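Local structure of EIAV protease (Equine infectious anemia virus, 1FMB) at residues V32-H37 / P86-G91; L24-D29 / D93-L98. The protein acts as a homodimeric retroviral aspartyl protease that probably cleaves the viral polyproteins into their mature parts. The protein carries 1 engineered substitution. One frame throughout, in Å; residues are numbered along the deposited sequence.

Interaction 1. Residues V32-H37 / P86-G91; sequences VLTTAH and PVTILG. With HYB ([2-(2-methyl-propane-2-sulfonylmethyl)-3-naphthalen-1-yl-propionyl-valinyl]-phenylalaninol), chain B.
Val32 and Ile89 pair across two short antiparallel strands, and the neighbouring Thr88 ties the second strand to the start of helix 35-40. The backbones of Thr88 and Leu90 also bond Leu23, so this strand runs between strands 18-24 and 32-34, consistent with the psi-shaped arrangement of aspartic proteases. The backbone link is a single hydrogen-bonded pair: Val32 N gives to Ile89 O at 2.9 Å, and Ile89 N returns a bond of 2.9 Å to Val32 O. That second carbonyl also receives a CA-H contact from Thr88 CA, 3.3 Å from Val32 O.

The polar side-chain bonds converge on the Thr88 hydroxyl. Thr34 N points almost straight at it (172°), with 3.2 Å between Thr34 N and Thr88 OG1. His37 reaches the same oxygen edge-on, close to the plane of its imidazole, with ND1 2.7 Å from Thr88 OG1. Thr88 OG1 stands beside its own backbone N (chi1 -80°), which turns the hydroxyl to the helix start and leaves CG2 anti to that N. Two bonds therefore grip this buried oxygen. Thr34 is the N-cap: its OG1 accepts from His37 N at 3.2 Å and also sits over one face of the imidazole, toward the rim.

Apolar contact is lighter. Leu33 and Thr88 lie alongside each other, pointing the same way, while Leu33 also packs on Met80 and Val82. Ile89 lines the inhibitor pocket and touches Asp25 and Ala28 of the active-site loop. At the end of its extended chain (chi2 179°), Ile89 CD1 meets the benzylic carbon C18 of HYB in chain B at 3.9 Å.

Interaction 2. Residues L24-D29 / D93-L98; sequences LDTGAD and DILQDL. With HYB ([2-(2-methyl-propane-2-sulfonylmethyl)-3-naphthalen-1-yl-propionyl-valinyl]-phenylalaninol), chain C.
The Asp25-Thr26-Gly27 signature of the aspartic-protease active site rests on helix 92-97 chiefly through Leu95, whose two methyls divide the work. Leu95 CD2 meets Leu24 CD2 at 4.0 Å, while Leu95 CD1 comes within 4.0 Å of Asp25 O and lies close to the Thr26 backbone too. With chi2 at -178°, CD1 extends the stem of Leu95 toward the Asp25-Thr26 backbone, while CD2 branches off to Leu24.

From Asp25 to Ala28 the loop makes a type I turn. Inside it Gly27 N bonds Asp25 OD1 at 2.9 Å, an Asx turn in which the oxygen is met from 45° out of the carboxylate plane. The other oxygen, Asp25 OD2, bonds the hydroxyl O14 of the HYB molecule in chain B. Thr26 forms the fireman's grip of the retropepsin dimer: its OG1 bonds Leu24 O of the second subunit, and Leu24 O takes the reciprocal bond from Thr26 OG1 of that subunit.

HYB of chain C is bound by the loop backbone: just past the turn Asp29 N gives a nearly straight bond (172°) to HYB O33 at 2.9 Å, and within the turn Gly27 O takes a weak bond from HYB N16 at 3.4 Å. The Asp29 carboxylate is held between two arginines, OD1 by Arg92 and OD2 by Arg8 of the second subunit.

How the interactions relate
Interactions 1 and 2 have centres 13 Å apart and adjoin where strand 89-90 meets the active-site loop. In chain order segment 24-29 comes first, followed by 32-37, 86-91 and 93-98, so interaction 2 brackets interaction 1. Strand 89-90 leads almost directly into helix 92-97; the strand pairs with Val32 and the helix packs on the loop 24-29. The seam is backbone as well as side chain: Leu90 O lies 2.9 Å from Asp25 N, probably a hydrogen bond, and Ile89 CG2 packs on Ala28 CB at 3.6 Å. Together the contacts back the inhibitor-binding floor, with interaction 2 also adjoining the subunit interface.

Interaction 1. Residues V32-H37 / P86-G91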
# COMPACT_ATOMS: atom_id res chain seq x y z
N VAL A 32 -8.75 6.28 -2.62
CA VAL A 32 -8.69 7.73 -2.47
C VAL A 32 -8.29 8.42 -3.77
O VAL A 32 -7.32 8.11 -4.45
CB VAL A 32 -7.57 8.04 -1.44
CG1 VAL A 32 -7.61 9.55 -1.08
CG2 VAL A 32 -7.85 7.27 -0.14
N LEU A 33 -9.08 9.40 -4.12
CA LEU A 33 -8.78 10.22 -5.32
C LEU A 33 -8.05 11.46 -4.76
O LEU A 33 -8.45 12.07 -3.74
CB LEU A 33 -10.20 10.54 -5.74
CG LEU A 33 -10.63 11.18 -7.03
CD1 LEU A 33 -10.05 10.34 -8.18
CD2 LEU A 33 -12.15 11.24 -7.02
N THR A 34 -7.03 11.84 -5.53
CA THR A 34 -6.32 13.08 -5.14
C THR A 34 -7.26 14.24 -5.48
O THR A 34 -8.14 14.20 -6.34
CB THR A 34 -4.98 13.29 -5.84
OG1 THR A 34 -5.17 13.55 -7.27
CG2 THR A 34 -4.01 12.13 -5.81
N THR A 35 -7.18 15.35 -4.76
CA THR A 35 -8.03 16.51 -5.07
C THR A 35 -7.82 17.06 -6.50
O THR A 35 -8.83 17.53 -7.07
CB THR A 35 -7.60 17.62 -4.09
OG1 THR A 35 -7.74 17.12 -2.75
CG2 THR A 35 -8.45 18.86 -4.33
N ALA A 36 -6.61 17.02 -7.04
CA ALA A 36 -6.24 17.49 -8.37
C ALA A 36 -7.01 16.61 -9.36
O ALA A 36 -7.58 17.17 -10.29
CB ALA A 36 -4.77 17.38 -8.72
N HIS A 37 -7.11 15.29 -9.12
CA HIS A 37 -7.88 14.43 -10.01
C HIS A 37 -9.38 14.71 -9.92
O HIS A 37 -10.05 14.73 -10.96
CB HIS A 37 -7.60 12.94 -9.74
CG HIS A 37 -6.32 12.52 -10.37
ND1 HIS A 37 -5.75 11.27 -10.17
CD2 HIS A 37 -5.40 13.21 -11.09
CE1 HIS A 37 -4.64 11.16 -10.85
NE2 HIS A 37 -4.38 12.33 -11.43
N PRO A 86 -0.46 12.49 -2.93
CA PRO A 86 0.28 12.57 -4.18
C PRO A 86 -0.23 11.70 -5.29
O PRO A 86 0.18 11.96 -6.42
CB PRO A 86 1.67 11.99 -3.76
CG PRO A 86 1.66 12.23 -2.30
CD PRO A 86 0.28 11.90 -1.82
N VAL A 87 -1.04 10.67 -4.98
CA VAL A 87 -1.43 9.83 -6.14
C VAL A 87 -2.81 9.25 -5.92
O VAL A 87 -3.22 9.22 -4.75
CB VAL A 87 -0.36 8.70 -6.22
CG1 VAL A 87 -0.33 7.87 -4.93
CG2 VAL A 87 -0.53 7.75 -7.38
N THR A 88 -3.53 8.84 -6.96
CA THR A 88 -4.88 8.29 -6.70
C THR A 88 -4.65 6.78 -6.55
O THR A 88 -3.86 6.18 -7.27
CB THR A 88 -5.74 8.52 -7.95
OG1 THR A 88 -6.15 9.90 -7.87
CG2 THR A 88 -6.97 7.61 -7.92
N ILE A 89 -5.31 6.31 -5.50
CA ILE A 89 -5.19 4.91 -5.06
C ILE A 89 -6.47 4.12 -5.07
O ILE A 89 -7.53 4.50 -4.59
CB ILE A 89 -4.70 5.03 -3.57
CG1 ILE A 89 -3.33 5.71 -3.51
CG2 ILE A 89 -4.73 3.70 -2.80
CD1 ILE A 89 -2.80 5.89 -2.12
N LEU A 90 -6.38 2.94 -5.70
CA LEU A 90 -7.45 1.98 -5.67
C LEU A 90 -6.98 1.01 -4.54
O LEU A 90 -5.96 0.30 -4.65
CB LEU A 90 -7.52 1.21 -7.00
CG LEU A 90 -8.69 1.61 -7.89
CD1 LEU A 90 -9.04 3.08 -7.85
CD2 LEU A 90 -8.51 1.06 -9.30
N GLY A 91 -7.74 1.00 -3.44
CA GLY A 91 -7.41 0.12 -2.32
C GLY A 91 -8.26 -1.16 -2.42
O GLY A 91 -8.99 -1.40 -3.38
S1 HYB B . 9.09 6.66 -0.35
O2 HYB B . 8.93 8.08 -0.20
O3 HYB B . 8.94 5.83 0.80
C4 HYB B . 5.13 10.56 -3.74
C5 HYB B . 5.66 10.32 -2.50
C6 HYB B . 5.81 8.96 -2.03
C7 HYB B . 5.44 7.92 -2.81
C8 HYB B . 4.85 8.15 -4.17
C9 HYB B . 4.72 9.48 -4.59
C10 HYB B . 4.18 9.77 -5.89
C11 HYB B . 3.78 8.74 -6.70
C12 HYB B . 3.89 7.39 -6.27
C13 HYB B . 4.43 7.11 -5.01
O14 HYB B . 0.58 2.83 -0.80
C15 HYB B . 0.13 3.37 0.50
N16 HYB B . 2.36 4.32 0.68
C17 HYB B . 0.94 4.69 0.68
C18 HYB B . 0.71 5.67 -0.49
C19 HYB B . 1.16 7.11 -0.37
C20 HYB B . 2.38 7.57 -0.88
C21 HYB B . 2.77 8.92 -0.82
C22 HYB B . 1.90 9.84 -0.22
C23 HYB B . 0.67 9.41 0.27
C24 HYB B . 0.30 8.06 0.20
N25 HYB B . 5.28 5.21 0.64
C26 HYB B . 4.69 4.12 1.46
C27 HYB B . 3.22 4.62 1.72
O28 HYB B . 2.84 5.16 2.75
C29 HYB B . 5.47 3.81 2.76
C30 HYB B . 4.64 2.95 3.72
C31 HYB B . 6.80 3.13 2.34
C32 HYB B . 6.03 5.00 -0.48
O33 HYB B . 6.27 3.88 -0.94
C34 HYB B . 6.50 6.28 -1.21
C35 HYB B . 5.53 6.44 -2.41
C36 HYB B . 7.99 6.20 -1.68
C37 HYB B . 11.06 4.82 -1.11
C38 HYB B . 10.79 6.34 -0.99
C39 HYB B . 11.74 6.88 0.10
C40 HYB B . 11.00 7.08 -2.33

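Interaction 2. Residues L24-D29 / D93-L98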
# COMPACT_ATOMS: atom_id res chain seq x y z
N LEU A 24 -2.45 0.50 -7.71
CA LEU A 24 -3.21 -0.65 -7.19
C LEU A 24 -2.50 -1.01 -5.86
O LEU A 24 -1.35 -1.46 -5.83
CB LEU A 24 -3.08 -1.84 -8.14
CG LEU A 24 -3.52 -1.39 -9.57
CD1 LEU A 24 -3.34 -2.54 -10.55
CD2 LEU A 24 -4.93 -0.94 -9.47
N ASP A 25 -3.20 -0.71 -4.79
CA ASP A 25 -2.59 -0.77 -3.46
C ASP A 25 -3.22 -1.69 -2.43
O ASP A 25 -4.25 -1.40 -1.82
CB ASP A 25 -2.59 0.69 -2.96
CG ASP A 25 -1.81 0.95 -1.66
OD1 ASP A 25 -1.23 -0.04 -1.15
OD2 ASP A 25 -1.96 2.10 -1.22
N THR A 26 -2.54 -2.83 -2.26
CA THR A 26 -3.07 -3.81 -1.26
C THR A 26 -2.92 -3.30 0.18
O THR A 26 -3.57 -3.94 1.04
CB THR A 26 -2.40 -5.19 -1.34
OG1 THR A 26 -0.98 -5.02 -1.15
CG2 THR A 26 -2.54 -5.74 -2.76
N GLY A 27 -2.10 -2.31 0.48
CA GLY A 27 -1.97 -1.77 1.82
C GLY A 27 -2.95 -0.65 2.09
O GLY A 27 -2.85 -0.03 3.13
N ALA A 28 -3.94 -0.33 1.25
CA ALA A 28 -4.90 0.74 1.46
C ALA A 28 -6.24 0.08 1.70
O ALA A 28 -6.66 -0.78 0.90
CB ALA A 28 -4.93 1.70 0.25
N ASP A 29 -6.85 0.36 2.88
CA ASP A 29 -8.16 -0.25 3.13
C ASP A 29 -9.27 0.26 2.24
O ASP A 29 -10.22 -0.47 1.96
CB ASP A 29 -8.67 0.02 4.54
CG ASP A 29 -7.83 -0.62 5.63
OD1 ASP A 29 -7.00 -1.53 5.40
OD2 ASP A 29 -8.11 -0.23 6.80
N ASP A 93 -11.13 -2.15 -1.15
CA ASP A 93 -12.56 -2.12 -1.42
C ASP A 93 -12.80 -2.22 -2.90
O ASP A 93 -13.56 -3.10 -3.30
CB ASP A 93 -13.22 -0.87 -0.82
CG ASP A 93 -12.62 0.44 -1.33
OD1 ASP A 93 -11.49 0.53 -1.81
OD2 ASP A 93 -13.29 1.48 -1.28
N ILE A 94 -12.10 -1.47 -3.75
CA ILE A 94 -12.31 -1.54 -5.20
C ILE A 94 -11.56 -2.68 -5.83
O ILE A 94 -12.00 -3.32 -6.81
CB ILE A 94 -11.96 -0.15 -5.81
CG1 ILE A 94 -13.07 0.80 -5.41
CG2 ILE A 94 -12.04 -0.31 -7.34
CD1 ILE A 94 -12.99 2.22 -5.93
N LEU A 95 -10.37 -3.05 -5.33
CA LEU A 95 -9.65 -4.20 -5.84
C LEU A 95 -10.48 -5.49 -5.72
O LEU A 95 -10.41 -6.34 -6.60
CB LEU A 95 -8.33 -4.34 -5.07
CG LEU A 95 -7.26 -3.32 -5.43
CD1 LEU A 95 -5.98 -3.57 -4.64
CD2 LEU A 95 -6.95 -3.20 -6.92
N GLN A 96 -11.20 -5.68 -4.63
CA GLN A 96 -12.05 -6.84 -4.37
C GLN A 96 -13.16 -6.86 -5.42
O GLN A 96 -13.47 -7.90 -6.07
CB GLN A 96 -12.63 -6.79 -2.96
CG GLN A 96 -13.45 -8.00 -2.56
CD GLN A 96 -14.02 -7.93 -1.15
OE1 GLN A 96 -13.70 -7.03 -0.38
NE2 GLN A 96 -14.89 -8.88 -0.80
N ASP A 97 -13.73 -5.70 -5.67
CA ASP A 97 -14.78 -5.55 -6.69
C ASP A 97 -14.26 -5.97 -8.06
O ASP A 97 -14.96 -6.64 -8.81
CB ASP A 97 -15.28 -4.11 -6.84
CG ASP A 97 -16.16 -3.74 -5.66
OD1 ASP A 97 -16.76 -4.69 -5.12
OD2 ASP A 97 -16.24 -2.56 -5.24
N LEU A 98 -13.05 -5.58 -8.46
CA LEU A 98 -12.47 -5.90 -9.71
C LEU A 98 -11.95 -7.35 -9.74
O LEU A 98 -11.53 -7.75 -10.84
CB LEU A 98 -11.28 -5.02 -10.16
CG LEU A 98 -11.70 -3.57 -10.44
CD1 LEU A 98 -10.51 -2.64 -10.57
CD2 LEU A 98 -12.53 -3.50 -11.71
S1 HYB C . -7.51 4.32 7.21
O2 HYB C . -7.05 5.01 8.38
O3 HYB C . -7.39 4.96 5.94
C4 HYB C . -3.31 2.15 11.68
C5 HYB C . -3.71 3.25 10.98
C6 HYB C . -4.08 3.13 9.58
C7 HYB C . -4.02 1.93 8.96
C8 HYB C . -3.57 0.70 9.70
C9 HYB C . -3.24 0.86 11.05
C10 HYB C . -2.82 -0.28 11.82
C11 HYB C . -2.74 -1.51 11.22
C12 HYB C . -3.07 -1.67 9.84
C13 HYB C . -3.49 -0.56 9.10
O14 HYB C . -0.08 0.59 2.94
C15 HYB C . 0.62 1.88 2.78
N16 HYB C . -1.33 2.89 3.82
C17 HYB C . 0.13 2.75 3.96
C18 HYB C . 0.41 2.08 5.33
C19 HYB C . 0.27 2.88 6.61
C20 HYB C . -0.88 2.87 7.40
C21 HYB C . -0.97 3.57 8.61
C22 HYB C . 0.13 4.31 9.05
C23 HYB C . 1.30 4.31 8.29
C24 HYB C . 1.37 3.61 7.09
N25 HYB C . -3.99 3.82 5.00
C26 HYB C . -3.53 3.97 3.59
C27 HYB C . -1.97 4.11 3.73
O28 HYB C . -1.35 5.17 3.70
C29 HYB C . -4.18 5.15 2.84
C30 HYB C . -3.43 5.47 1.53
C31 HYB C . -5.66 4.76 2.59
C32 HYB C . -4.90 2.89 5.41
O33 HYB C . -5.41 2.07 4.65
C34 HYB C . -5.18 2.88 6.93
C35 HYB C . -4.36 1.69 7.48
C36 HYB C . -6.70 2.73 7.25
C37 HYB C . -9.90 3.28 6.17
C38 HYB C . -9.31 3.97 7.42
C39 HYB C . -9.98 5.35 7.54
C40 HYB C . -9.54 3.13 8.71